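Local coordinates for protein Sodium/sialic acid symporter SiaT (Proteus mirabilis, PDB 5NV9) that couples the inward sodium gradient to uptake of the sialic acid N-acetylneuraminic acid across the bacterial inner membrane, at residues Phe296-Gln301 / Pro317-Thr322; Ser346-Ile351 / Leu379-Ala384; Ile440-Ile445 / Ser466-Ile471. One frame throughout, in Å; residues are numbered along the deposited sequence.

Interaction 1 (Phe296-Gln301 / Pro317-Thr322); sequences FVYYQQ and PLFIVT
The ring of Y298 receives the edge of F319 on one face: CE2 of F319 stands 4.0 Å above the Y298 ring plane, over its centre. This is a T-shaped (edge-to-face) pair, with planes at 89° and ring centroids 5.4 Å apart. CD2 of Y299 lies at the edge of the Y298 ring, in its plane, while CD2 of Y298 sits over the centre of one face of the Y299 ring. The hydroxyl of Y299 reaches the edge of F319 and ends beside the backbone of helix 315-323, OH lying 3.5 Å from CA of F319. CD2 of L318 comes to the Y299 ring obliquely, neither over its face nor at its edge.

With the axes of the two segments 12.3 Å apart, long aromatic side chains suit the span. F319 holds CG anti to its backbone N (chi1 -176°), which carries the ring out to Y298. I200 and K203 of helix 155-203 also touch F319, tying this periplasmic end of helix 267-301 and the short helix 315-323 to a third element. A water in the plane of the Y299 ring links OH of Y299 to OG1 of T322, 2.7 Å from each, and donates to T322. OG1 of T322 donates in turn to O of L318 (2.6 Å), from the carbonyl face opposite N of T322. Apolar ring packing is thus joined to a water bridge that gives the buried phenol a polar partner on the more open T322 side.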
ATOM      1  N   PHE A 296       0.802  10.840 -23.370  1.00 25.38           N
ATOM      2  CA  PHE A 296      -0.269  11.565 -24.001  1.00 26.34           C
ATOM      3  C   PHE A 296       0.277  12.379 -25.178  1.00 27.80           C
ATOM      4  O   PHE A 296      -0.285  12.331 -26.288  1.00 26.06           O
ATOM      5  CB  PHE A 296      -0.955  12.467 -22.984  1.00 28.59           C
ATOM      6  CG  PHE A 296      -1.743  13.549 -23.602  1.00 26.16           C
ATOM      7  CD1 PHE A 296      -2.929  13.269 -24.199  1.00 27.34           C
ATOM      8  CD2 PHE A 296      -1.279  14.831 -23.577  1.00 29.55           C
ATOM      9  CE1 PHE A 296      -3.680  14.257 -24.807  1.00 31.61           C
ATOM     10  CE2 PHE A 296      -2.016  15.836 -24.193  1.00 33.70           C
ATOM     11  CZ  PHE A 296      -3.210  15.548 -24.815  1.00 31.28           C
ATOM     12  N   VAL A 297       1.355  13.139 -24.932  1.00 28.35           N
ATOM     13  CA  VAL A 297       2.017  13.886 -26.003  1.00 26.43           C
ATOM     14  C   VAL A 297       2.575  12.950 -27.069  1.00 25.70           C
ATOM     15  O   VAL A 297       2.392  13.184 -28.260  1.00 27.60           O
ATOM     16  CB  VAL A 297       3.061  14.842 -25.480  1.00 24.71           C
ATOM     17  CG1 VAL A 297       3.701  15.597 -26.626  1.00 24.84           C
ATOM     18  CG2 VAL A 297       2.414  15.811 -24.520  1.00 24.03           C
ATOM     19  N   TYR A 298       3.206  11.851 -26.657  1.00 24.59           N
ATOM     20  CA  TYR A 298       3.757  10.957 -27.603  1.00 25.57           C
ATOM     21  C   TYR A 298       2.695  10.354 -28.520  1.00 26.91           C
ATOM     22  O   TYR A 298       2.917  10.294 -29.721  1.00 24.12           O
ATOM     23  CB  TYR A 298       4.590   9.861 -26.942  1.00 26.22           C
ATOM     24  CG  TYR A 298       5.163   8.835 -27.910  1.00 26.98           C
ATOM     25  CD1 TYR A 298       6.332   9.085 -28.651  1.00 28.88           C
ATOM     26  CD2 TYR A 298       4.546   7.613 -28.079  1.00 27.27           C
ATOM     27  CE1 TYR A 298       6.839   8.139 -29.535  1.00 29.02           C
ATOM     28  CE2 TYR A 298       5.045   6.675 -28.951  1.00 28.29           C
ATOM     29  CZ  TYR A 298       6.193   6.917 -29.660  1.00 30.91           C
ATOM     30  OH  TYR A 298       6.636   5.891 -30.499  1.00 33.99           O
ATOM     31  N   TYR A 299       1.548   9.913 -28.000  1.00 24.01           N
ATOM     32  CA  TYR A 299       0.579   9.293 -28.888  1.00 23.69           C
ATOM     33  C   TYR A 299      -0.326  10.280 -29.645  1.00 25.88           C
ATOM     34  O   TYR A 299      -1.035   9.864 -30.545  1.00 27.05           O
ATOM     35  CB  TYR A 299      -0.220   8.197 -28.140  1.00 23.73           C
ATOM     36  CG  TYR A 299       0.630   6.988 -27.872  1.00 23.17           C
ATOM     37  CD1 TYR A 299       0.961   6.087 -28.903  1.00 24.53           C
ATOM     38  CD2 TYR A 299       1.093   6.718 -26.606  1.00 23.75           C
ATOM     39  CE1 TYR A 299       1.762   4.968 -28.666  1.00 25.47           C
ATOM     40  CE2 TYR A 299       1.851   5.589 -26.338  1.00 26.03           C
ATOM     41  CZ  TYR A 299       2.215   4.706 -27.366  1.00 26.93           C
ATOM     42  OH  TYR A 299       3.034   3.610 -27.075  1.00 24.22           O
ATOM     43  N   GLN A 300      -0.313  11.566 -29.274  1.00 26.36           N
ATOM     44  CA  GLN A 300      -0.854  12.634 -30.080  1.00 26.48           C
ATOM     45  C   GLN A 300       0.061  12.937 -31.277  1.00 30.22           C
ATOM     46  O   GLN A 300      -0.420  13.351 -32.298  1.00 27.03           O
ATOM     47  CB  GLN A 300      -0.975  13.908 -29.269  1.00 28.42           C
ATOM     48  CG  GLN A 300      -2.092  13.877 -28.237  1.00 32.69           C
ATOM     49  CD  GLN A 300      -3.463  13.847 -28.878  1.00 33.55           C
ATOM     50  OE1 GLN A 300      -4.127  12.846 -28.874  1.00 39.41           O
ATOM     51  NE2 GLN A 300      -3.867  14.947 -29.431  1.00 30.13           N
ATOM     52  N   GLN A 301       1.380  12.785 -31.109  1.00 27.62           N
ATOM     53  CA  GLN A 301       2.345  12.910 -32.212  1.00 26.90           C
ATOM     54  C   GLN A 301       2.398  11.700 -33.057  1.00 27.13           C
ATOM     55  O   GLN A 301       2.899  11.763 -34.153  1.00 29.21           O
ATOM     56  CB  GLN A 301       3.741  13.178 -31.701  1.00 24.25           C
ATOM     57  CG  GLN A 301       3.905  14.581 -31.184  1.00 23.95           C
ATOM     58  CD  GLN A 301       5.308  14.836 -30.778  1.00 23.98           C
ATOM     59  OE1 GLN A 301       6.155  13.934 -30.790  1.00 29.35           O
ATOM     60  NE2 GLN A 301       5.583  16.047 -30.415  1.00 26.78           N
ATOM     61  N   PRO A 317       2.178   0.028 -20.471  1.00 27.78           N
ATOM     62  CA  PRO A 317       2.833  -1.224 -20.870  1.00 27.72           C
ATOM     63  C   PRO A 317       3.044  -1.381 -22.367  1.00 28.94           C
ATOM     64  O   PRO A 317       4.011  -2.029 -22.785  1.00 30.09           O
ATOM     65  CB  PRO A 317       1.875  -2.318 -20.395  1.00 30.78           C
ATOM     66  CG  PRO A 317       0.755  -1.647 -19.657  1.00 29.91           C
ATOM     67  CD  PRO A 317       1.071  -0.190 -19.525  1.00 29.72           C
ATOM     68  N   LEU A 318       2.105  -0.863 -23.154  1.00 28.53           N
ATOM     69  CA  LEU A 318       2.244  -0.821 -24.594  1.00 28.94           C
ATOM     70  C   LEU A 318       3.485  -0.105 -25.011  1.00 26.43           C
ATOM     71  O   LEU A 318       4.258  -0.656 -25.813  1.00 25.54           O
ATOM     72  CB  LEU A 318       1.045  -0.124 -25.241  1.00 36.31           C
ATOM     73  CG  LEU A 318       1.181  -0.146 -26.778  1.00 38.08           C
ATOM     74  CD1 LEU A 318       0.980  -1.572 -27.266  1.00 36.95           C
ATOM     75  CD2 LEU A 318       0.218   0.815 -27.448  1.00 39.68           C
ATOM     76  N   PHE A 319       3.682   1.118 -24.505  1.00 24.36           N
ATOM     77  CA  PHE A 319       4.928   1.847 -24.751  1.00 24.06           C
ATOM     78  C   PHE A 319       6.194   1.094 -24.333  1.00 24.30           C
ATOM     79  O   PHE A 319       7.171   1.057 -25.081  1.00 23.56           O
ATOM     80  CB  PHE A 319       4.927   3.209 -24.085  1.00 24.46           C
ATOM     81  CG  PHE A 319       6.144   4.037 -24.382  1.00 25.93           C
ATOM     82  CD1 PHE A 319       7.303   3.907 -23.628  1.00 29.38           C
ATOM     83  CD2 PHE A 319       6.149   4.953 -25.417  1.00 28.81           C
ATOM     84  CE1 PHE A 319       8.430   4.670 -23.916  1.00 28.42           C
ATOM     85  CE2 PHE A 319       7.282   5.731 -25.705  1.00 27.10           C
ATOM     86  CZ  PHE A 319       8.407   5.594 -24.954  1.00 26.77           C
ATOM     87  N   ILE A 320       6.176   0.476 -23.172  1.00 22.67           N
ATOM     88  CA  ILE A 320       7.346  -0.244 -22.719  1.00 28.22           C
ATOM     89  C   ILE A 320       7.750  -1.357 -23.666  1.00 31.07           C
ATOM     90  O   ILE A 320       8.909  -1.487 -24.018  1.00 30.35           O
ATOM     91  CB  ILE A 320       7.157  -0.857 -21.332  1.00 27.29           C
ATOM     92  CG1 ILE A 320       7.025   0.278 -20.290  1.00 28.60           C
ATOM     93  CG2 ILE A 320       8.311  -1.817 -21.012  1.00 25.91           C
ATOM     94  CD1 ILE A 320       6.233  -0.149 -19.057  1.00 31.01           C
ATOM     95  N   VAL A 321       6.782  -2.156 -24.064  1.00 31.54           N
ATOM     96  CA  VAL A 321       7.093  -3.338 -24.812  1.00 35.39           C
ATOM     97  C   VAL A 321       7.330  -3.023 -26.287  1.00 37.27           C
ATOM     98  O   VAL A 321       8.079  -3.774 -26.960  1.00 35.17           O
ATOM     99  CB  VAL A 321       5.996  -4.372 -24.613  1.00 38.08           C
ATOM    100  CG1 VAL A 321       6.147  -5.527 -25.555  1.00 41.07           C
ATOM    101  CG2 VAL A 321       6.067  -4.876 -23.168  1.00 40.65           C
ATOM    102  N   THR A 322       6.747  -1.936 -26.785  1.00 31.95           N
ATOM    103  CA  THR A 322       6.874  -1.615 -28.197  1.00 31.18           C
ATOM    104  C   THR A 322       7.965  -0.615 -28.430  1.00 32.27           C
ATOM    105  O   THR A 322       8.504  -0.599 -29.512  1.00 33.87           O
ATOM    106  CB  THR A 322       5.555  -1.085 -28.843  1.00 33.19           C
ATOM    107  OG1 THR A 322       5.092   0.110 -28.177  1.00 32.09           O
ATOM    108  CG2 THR A 322       4.481  -2.126 -28.793  1.00 31.41           C
TER
HETATM  109  O   HOH W   1       3.914   2.289 -29.287  1.00 33.45           O

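Interaction 2 (Ser346-Ile351 / Leu379-Ala384); sequences SSLNSI and LVIIVA. With NA (sodium ion), chain C.
I381 lays its CG1 against the backbone of L348, 3.7 Å from the carbonyl O of L348, and extends CD1 to CA of N349. Two transmembrane helices of this LeuT-fold symporter, 328-361 and 370-398, meet here, their segments 346-351 and 379-384 crossing at 125° with axes 8.7 Å apart. Chi1 of I381 (-74°) sets CG1 anti to the carbonyl carbon, which swings CG1 and CD1 over the backbone of L348 and N349. L348 replies with CD2, which packs on CB of A384 at 4.0 Å. The methyl of A384 is short enough to sit between CD2 of L348 and CG2 of I351, touching both, and CG2 of I351 also meets CG1 of V380.

No hydrogen bond bridges the segments; the contact is carried mainly by leucine, isoleucine, valine and alanine carbons. The polar residues of 346-351 mostly serve other neighbours: S347 bonds to H132, and OD1 of N349 accepts from Q259. S346 belongs to the Na3 sodium site, with D182, S342 and S345. Helix 328-361 therefore carries ligands for the ion on one side and hydrocarbon for helix 370-398 on another. S346 binds the sodium ion directly through its hydroxyl, OG at 2.2 Å.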
ATOM      1  N   SER A 346       5.051  -7.405   2.058  1.00 19.00           N
ATOM      2  CA  SER A 346       4.745  -6.691   3.263  1.00 18.11           C
ATOM      3  C   SER A 346       3.364  -6.982   3.814  1.00 20.58           C
ATOM      4  O   SER A 346       3.187  -6.993   5.039  1.00 19.92           O
ATOM      5  CB  SER A 346       4.817  -5.153   3.081  1.00 19.32           C
ATOM      6  OG  SER A 346       6.108  -4.749   2.764  1.00 17.06           O
ATOM      7  N   SER A 347       2.390  -7.130   2.916  1.00 20.54           N
ATOM      8  CA  SER A 347       1.029  -7.420   3.298  1.00 19.89           C
ATOM      9  C   SER A 347       0.958  -8.853   3.887  1.00 20.46           C
ATOM     10  O   SER A 347       0.272  -9.069   4.898  1.00 18.14           O
ATOM     11  CB  SER A 347       0.058  -7.312   2.093  1.00 19.92           C
ATOM     12  OG  SER A 347      -0.330  -5.975   1.769  1.00 21.10           O
ATOM     13  N   LEU A 348       1.662  -9.823   3.289  1.00 19.73           N
ATOM     14  CA  LEU A 348       1.676 -11.215   3.852  1.00 20.77           C
ATOM     15  C   LEU A 348       2.323 -11.310   5.244  1.00 21.63           C
ATOM     16  O   LEU A 348       1.744 -11.902   6.198  1.00 21.37           O
ATOM     17  CB  LEU A 348       2.363 -12.201   2.939  1.00 22.04           C
ATOM     18  CG  LEU A 348       1.718 -12.529   1.571  1.00 22.76           C
ATOM     19  CD1 LEU A 348       2.653 -13.458   0.764  1.00 25.25           C
ATOM     20  CD2 LEU A 348       0.351 -13.125   1.676  1.00 24.35           C
ATOM     21  N   ASN A 349       3.479 -10.705   5.390  1.00 20.65           N
ATOM     22  CA  ASN A 349       4.104 -10.652   6.693  1.00 21.60           C
ATOM     23  C   ASN A 349       3.259  -9.928   7.766  1.00 19.14           C
ATOM     24  O   ASN A 349       3.190 -10.386   8.914  1.00 18.29           O
ATOM     25  CB  ASN A 349       5.483 -10.047   6.621  1.00 22.46           C
ATOM     26  CG  ASN A 349       6.192 -10.075   7.967  1.00 23.38           C
ATOM     27  OD1 ASN A 349       6.074  -9.129   8.712  1.00 25.75           O
ATOM     28  ND2 ASN A 349       7.003 -11.100   8.231  1.00 21.73           N
ATOM     29  N   SER A 350       2.619  -8.821   7.393  1.00 18.41           N
ATOM     30  CA  SER A 350       1.789  -8.074   8.350  1.00 18.09           C
ATOM     31  C   SER A 350       0.597  -8.816   8.714  1.00 18.27           C
ATOM     32  O   SER A 350       0.134  -8.698   9.852  1.00 23.54           O
ATOM     33  CB  SER A 350       1.430  -6.710   7.817  1.00 19.53           C
ATOM     34  OG  SER A 350       2.632  -5.960   7.718  1.00 20.98           O
ATOM     35  N   ILE A 351      -0.007  -9.492   7.736  1.00 19.89           N
ATOM     36  CA  ILE A 351      -1.152 -10.391   8.012  1.00 19.08           C
ATOM     37  C   ILE A 351      -0.771 -11.413   9.033  1.00 20.68           C
ATOM     38  O   ILE A 351      -1.466 -11.595  10.054  1.00 24.26           O
ATOM     39  CB  ILE A 351      -1.705 -11.064   6.787  1.00 19.13           C
ATOM     40  CG1 ILE A 351      -2.476 -10.077   5.951  1.00 20.51           C
ATOM     41  CG2 ILE A 351      -2.660 -12.205   7.176  1.00 21.16           C
ATOM     42  CD1 ILE A 351      -2.624 -10.484   4.486  1.00 23.52           C
ATOM     43  N   LEU A 379       3.462 -20.431   9.009  1.00 28.88           N
ATOM     44  CA  LEU A 379       2.271 -21.069   8.447  1.00 27.19           C
ATOM     45  C   LEU A 379       1.291 -20.072   7.853  1.00 27.31           C
ATOM     46  O   LEU A 379       0.772 -20.265   6.759  1.00 22.95           O
ATOM     47  CB  LEU A 379       1.572 -21.826   9.572  1.00 31.03           C
ATOM     48  CG  LEU A 379       0.357 -22.642   9.157  1.00 34.70           C
ATOM     49  CD1 LEU A 379       0.678 -23.608   8.008  1.00 34.45           C
ATOM     50  CD2 LEU A 379      -0.188 -23.351  10.386  1.00 38.93           C
ATOM     51  N   VAL A 380       1.083 -18.955   8.546  1.00 25.46           N
ATOM     52  CA  VAL A 380       0.096 -18.009   8.088  1.00 27.09           C
ATOM     53  C   VAL A 380       0.530 -17.279   6.812  1.00 26.59           C
ATOM     54  O   VAL A 380      -0.298 -16.869   6.011  1.00 25.49           O
ATOM     55  CB  VAL A 380      -0.320 -17.042   9.203  1.00 25.38           C
ATOM     56  CG1 VAL A 380      -1.221 -15.947   8.661  1.00 26.25           C
ATOM     57  CG2 VAL A 380      -1.025 -17.801  10.288  1.00 25.34           C
ATOM     58  N   ILE A 381       1.826 -17.121   6.609  1.00 27.84           N
ATOM     59  CA  ILE A 381       2.295 -16.660   5.301  1.00 27.57           C
ATOM     60  C   ILE A 381       1.851 -17.600   4.144  1.00 25.31           C
ATOM     61  O   ILE A 381       1.310 -17.167   3.154  1.00 24.36           O
ATOM     62  CB  ILE A 381       3.785 -16.291   5.346  1.00 27.62           C
ATOM     63  CG1 ILE A 381       3.867 -14.945   6.121  1.00 28.00           C
ATOM     64  CG2 ILE A 381       4.307 -16.104   3.919  1.00 26.31           C
ATOM     65  CD1 ILE A 381       5.172 -14.703   6.713  1.00 32.15           C
ATOM     66  N   ILE A 382       1.970 -18.890   4.320  1.00 27.21           N
ATOM     67  CA  ILE A 382       1.476 -19.808   3.317  1.00 28.11           C
ATOM     68  C   ILE A 382      -0.030 -19.785   3.130  1.00 24.22           C
ATOM     69  O   ILE A 382      -0.506 -19.801   2.023  1.00 27.48           O
ATOM     70  CB  ILE A 382       1.866 -21.245   3.634  1.00 30.17           C
ATOM     71  CG1 ILE A 382       3.350 -21.323   3.898  1.00 34.95           C
ATOM     72  CG2 ILE A 382       1.437 -22.128   2.481  1.00 32.51           C
ATOM     73  CD1 ILE A 382       4.199 -20.517   2.951  1.00 38.84           C
ATOM     74  N   VAL A 383      -0.781 -19.790   4.206  1.00 25.35           N
ATOM     75  CA  VAL A 383      -2.224 -19.843   4.113  1.00 28.01           C
ATOM     76  C   VAL A 383      -2.796 -18.557   3.474  1.00 27.86           C
ATOM     77  O   VAL A 383      -3.576 -18.585   2.522  1.00 27.97           O
ATOM     78  CB  VAL A 383      -2.858 -20.089   5.497  1.00 28.51           C
ATOM     79  CG1 VAL A 383      -4.360 -20.066   5.353  1.00 29.22           C
ATOM     80  CG2 VAL A 383      -2.382 -21.411   6.079  1.00 29.71           C
ATOM     81  N   ALA A 384      -2.371 -17.422   3.986  1.00 27.41           N
ATOM     82  CA  ALA A 384      -2.752 -16.142   3.391  1.00 27.72           C
ATOM     83  C   ALA A 384      -2.338 -16.055   1.908  1.00 29.93           C
ATOM     84  O   ALA A 384      -3.130 -15.642   1.056  1.00 28.64           O
ATOM     85  CB  ALA A 384      -2.139 -15.007   4.199  1.00 26.33           C
TER
HETATM   86 NA    NA C 502       7.573  -5.548   1.302  1.00 38.95          NA

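Interaction 3 (Ile440-Ile445 / Ser466-Ile471); sequences IIVSII and SMSVVI
CG2 of V469 presses on CB of S443 at 3.5 Å, tighter than a usual carbon-carbon contact, and lies 3.6 Å from OG of the same serine. Chi1 of V469 (178°) turns CG2 anti to the carbonyl carbon, and it is this branch that makes the contact; it also reaches N of I440 at 4.2 Å. S443 has its OG anti to the backbone N (chi1 -164°), where the hydroxyl lies beside V469 yet bonds to O of G465, just before the facing segment.

These are neighbouring, roughly antiparallel transmembrane helices, 433-452 and 459-475, joined by a short connection toward the C-terminal end of the LeuT-fold symporter. The axes of segments 440-445 and 466-471 lie 7.8 Å apart at an angle of 151°, and serines suit such closeness because a short side chain lets backbone approach backbone: CA of S443 and CA of S468 are 4.9 Å apart. The contact of S468 is made by its CB, 3.6 Å from CA of S443. Its OG bonds to O of I464 one turn earlier, which satisfies the hydroxyl within its own helix, so that the polar end of this serine needs nothing from the facing segment. V442 adds CG1 against CB of S468 at 4.0 Å. On the side turned to helix 415-427, P417 touches S443 and L421 touches I440.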
ATOM      1  N   ILE A 440     -17.701   2.413  16.684  1.00 20.07           N
ATOM      2  CA  ILE A 440     -17.657   1.413  15.622  1.00 21.40           C
ATOM      3  C   ILE A 440     -19.053   1.190  14.990  1.00 20.73           C
ATOM      4  O   ILE A 440     -19.227   1.103  13.768  1.00 21.10           O
ATOM      5  CB  ILE A 440     -17.064   0.095  16.136  1.00 20.14           C
ATOM      6  CG1 ILE A 440     -15.575   0.280  16.506  1.00 20.65           C
ATOM      7  CG2 ILE A 440     -17.198  -1.014  15.111  1.00 20.08           C
ATOM      8  CD1 ILE A 440     -15.044  -0.733  17.493  1.00 21.71           C
ATOM      9  N   ILE A 441     -20.046   1.045  15.833  1.00 20.79           N
ATOM     10  CA  ILE A 441     -21.365   0.677  15.350  1.00 22.52           C
ATOM     11  C   ILE A 441     -21.934   1.768  14.445  1.00 21.74           C
ATOM     12  O   ILE A 441     -22.411   1.477  13.331  1.00 22.47           O
ATOM     13  CB  ILE A 441     -22.285   0.371  16.536  1.00 22.55           C
ATOM     14  CG1 ILE A 441     -21.873  -0.977  17.127  1.00 22.89           C
ATOM     15  CG2 ILE A 441     -23.740   0.395  16.128  1.00 24.36           C
ATOM     16  CD1 ILE A 441     -22.319  -1.184  18.538  1.00 22.40           C
ATOM     17  N   VAL A 442     -21.858   3.004  14.934  1.00 21.51           N
ATOM     18  CA  VAL A 442     -22.263   4.200  14.190  1.00 22.99           C
ATOM     19  C   VAL A 442     -21.518   4.339  12.858  1.00 22.93           C
ATOM     20  O   VAL A 442     -22.151   4.573  11.799  1.00 24.25           O
ATOM     21  CB  VAL A 442     -21.977   5.460  15.001  1.00 24.18           C
ATOM     22  CG1 VAL A 442     -22.126   6.701  14.108  1.00 26.09           C
ATOM     23  CG2 VAL A 442     -22.964   5.541  16.176  1.00 25.98           C
ATOM     24  N   SER A 443     -20.192   4.195  12.940  1.00 21.76           N
ATOM     25  CA  SER A 443     -19.305   4.197  11.768  1.00 22.55           C
ATOM     26  C   SER A 443     -19.759   3.177  10.728  1.00 21.89           C
ATOM     27  O   SER A 443     -19.935   3.521   9.560  1.00 23.85           O
ATOM     28  CB  SER A 443     -17.862   3.906  12.189  1.00 24.17           C
ATOM     29  OG  SER A 443     -16.985   4.268  11.140  1.00 32.67           O
ATOM     30  N   ILE A 444     -20.017   1.939  11.143  1.00 22.16           N
ATOM     31  CA  ILE A 444     -20.336   0.896  10.183  1.00 21.96           C
ATOM     32  C   ILE A 444     -21.610   1.194   9.406  1.00 24.05           C
ATOM     33  O   ILE A 444     -21.666   1.051   8.176  1.00 23.21           O
ATOM     34  CB  ILE A 444     -20.397  -0.485  10.839  1.00 23.37           C
ATOM     35  CG1 ILE A 444     -18.958  -0.988  11.111  1.00 23.26           C
ATOM     36  CG2 ILE A 444     -21.168  -1.474   9.967  1.00 22.84           C
ATOM     37  CD1 ILE A 444     -18.958  -2.188  12.030  1.00 23.78           C
ATOM     38  N   ILE A 445     -22.624   1.622  10.143  1.00 23.38           N
ATOM     39  CA  ILE A 445     -23.880   1.972   9.579  1.00 24.12           C
ATOM     40  C   ILE A 445     -23.765   3.155   8.613  1.00 22.77           C
ATOM     41  O   ILE A 445     -24.456   3.212   7.558  1.00 23.93           O
ATOM     42  CB  ILE A 445     -24.868   2.328  10.719  1.00 24.02           C
ATOM     43  CG1 ILE A 445     -25.291   1.086  11.484  1.00 26.52           C
ATOM     44  CG2 ILE A 445     -26.085   3.005  10.160  1.00 26.22           C
ATOM     45  CD1 ILE A 445     -26.136   1.385  12.723  1.00 29.16           C
ATOM     46  N   SER A 466     -14.092   7.420   9.580  1.00 28.49           N
ATOM     47  CA  SER A 466     -13.221   7.955  10.618  1.00 31.83           C
ATOM     48  C   SER A 466     -13.944   8.898  11.549  1.00 27.40           C
ATOM     49  O   SER A 466     -13.900   8.718  12.760  1.00 23.95           O
ATOM     50  CB  SER A 466     -12.006   8.669  10.005  1.00 32.00           C
ATOM     51  OG  SER A 466     -11.072   7.690   9.569  1.00 36.28           O
HETATM   52  N   MSE A 467     -14.565   9.918  10.979  1.00 27.87           N
HETATM   53  CA  MSE A 467     -15.171  10.989  11.802  1.00 27.96           C
HETATM   54  C   MSE A 467     -16.385  10.497  12.607  1.00 27.14           C
HETATM   55  O   MSE A 467     -16.707  11.073  13.638  1.00 28.48           O
HETATM   56  CB  MSE A 467     -15.473  12.212  10.963  1.00 29.55           C
HETATM   57  CG  MSE A 467     -14.205  12.907  10.477  1.00 33.20           C
HETATM   58 SE   MSE A 467     -12.938  13.310  11.961  1.00 45.55          SE
HETATM   59  CE  MSE A 467     -14.219  14.280  13.102  1.00 43.54           C
ATOM     60  N   SER A 468     -17.045   9.426  12.149  1.00 23.54           N
ATOM     61  CA  SER A 468     -18.152   8.825  12.868  1.00 23.80           C
ATOM     62  C   SER A 468     -17.670   8.195  14.208  1.00 24.07           C
ATOM     63  O   SER A 468     -18.328   8.292  15.249  1.00 22.22           O
ATOM     64  CB  SER A 468     -18.810   7.716  12.040  1.00 22.83           C
ATOM     65  OG  SER A 468     -19.672   8.180  11.013  1.00 24.92           O
ATOM     66  N   VAL A 469     -16.529   7.492  14.172  1.00 23.15           N
ATOM     67  CA  VAL A 469     -15.944   6.945  15.365  1.00 20.46           C
ATOM     68  C   VAL A 469     -15.557   8.095  16.322  1.00 21.22           C
ATOM     69  O   VAL A 469     -15.873   8.054  17.536  1.00 22.55           O
ATOM     70  CB  VAL A 469     -14.732   5.996  15.045  1.00 22.32           C
ATOM     71  CG1 VAL A 469     -14.127   5.479  16.331  1.00 24.31           C
ATOM     72  CG2 VAL A 469     -15.181   4.781  14.253  1.00 23.43           C
ATOM     73  N   VAL A 470     -14.890   9.119  15.793  1.00 20.38           N
ATOM     74  CA  VAL A 470     -14.415  10.233  16.603  1.00 20.25           C
ATOM     75  C   VAL A 470     -15.595  10.938  17.281  1.00 22.33           C
ATOM     76  O   VAL A 470     -15.601  11.167  18.511  1.00 19.42           O
ATOM     77  CB  VAL A 470     -13.527  11.215  15.813  1.00 22.58           C
ATOM     78  CG1 VAL A 470     -13.210  12.483  16.616  1.00 26.30           C
ATOM     79  CG2 VAL A 470     -12.198  10.581  15.441  1.00 22.31           C
ATOM     80  N   ILE A 471     -16.596  11.292  16.504  1.00 22.66           N
ATOM     81  CA  ILE A 471     -17.715  12.031  17.041  1.00 24.65           C
ATOM     82  C   ILE A 471     -18.568  11.166  18.005  1.00 25.99           C
ATOM     83  O   ILE A 471     -18.782  11.553  19.145  1.00 27.32           O
ATOM     84  CB  ILE A 471     -18.537  12.692  15.907  1.00 26.62           C
ATOM     85  CG1 ILE A 471     -17.683  13.728  15.163  1.00 27.74           C
ATOM     86  CG2 ILE A 471     -19.775  13.350  16.456  1.00 25.65           C
ATOM     87  CD1 ILE A 471     -18.275  14.068  13.798  1.00 29.27           C
TER

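In the fold
The three contacts follow one another along the chain, each between its own two helices, and all are largely buried. Interaction 2, its centre about 15 Å from that of the chain, is the most enclosed, with five of six touching residues buried, and includes a sodium ligand. Interaction 1, in the periplasmic region, has exposed T322 at its margin; interaction 3, across the chain's centre from it, has partly exposed V442 and S468, with detergent near V442. Chemistry follows place: widely spaced helices at 296-301/317-322 use aromatic rings and a water, the transmembrane contact nearest the chain's centre uses aliphatic carbons, and 440-445/466-471 uses serines and valines for its close approach. Consecutive helices 315-323 and 328-361 link interactions 1 and 2.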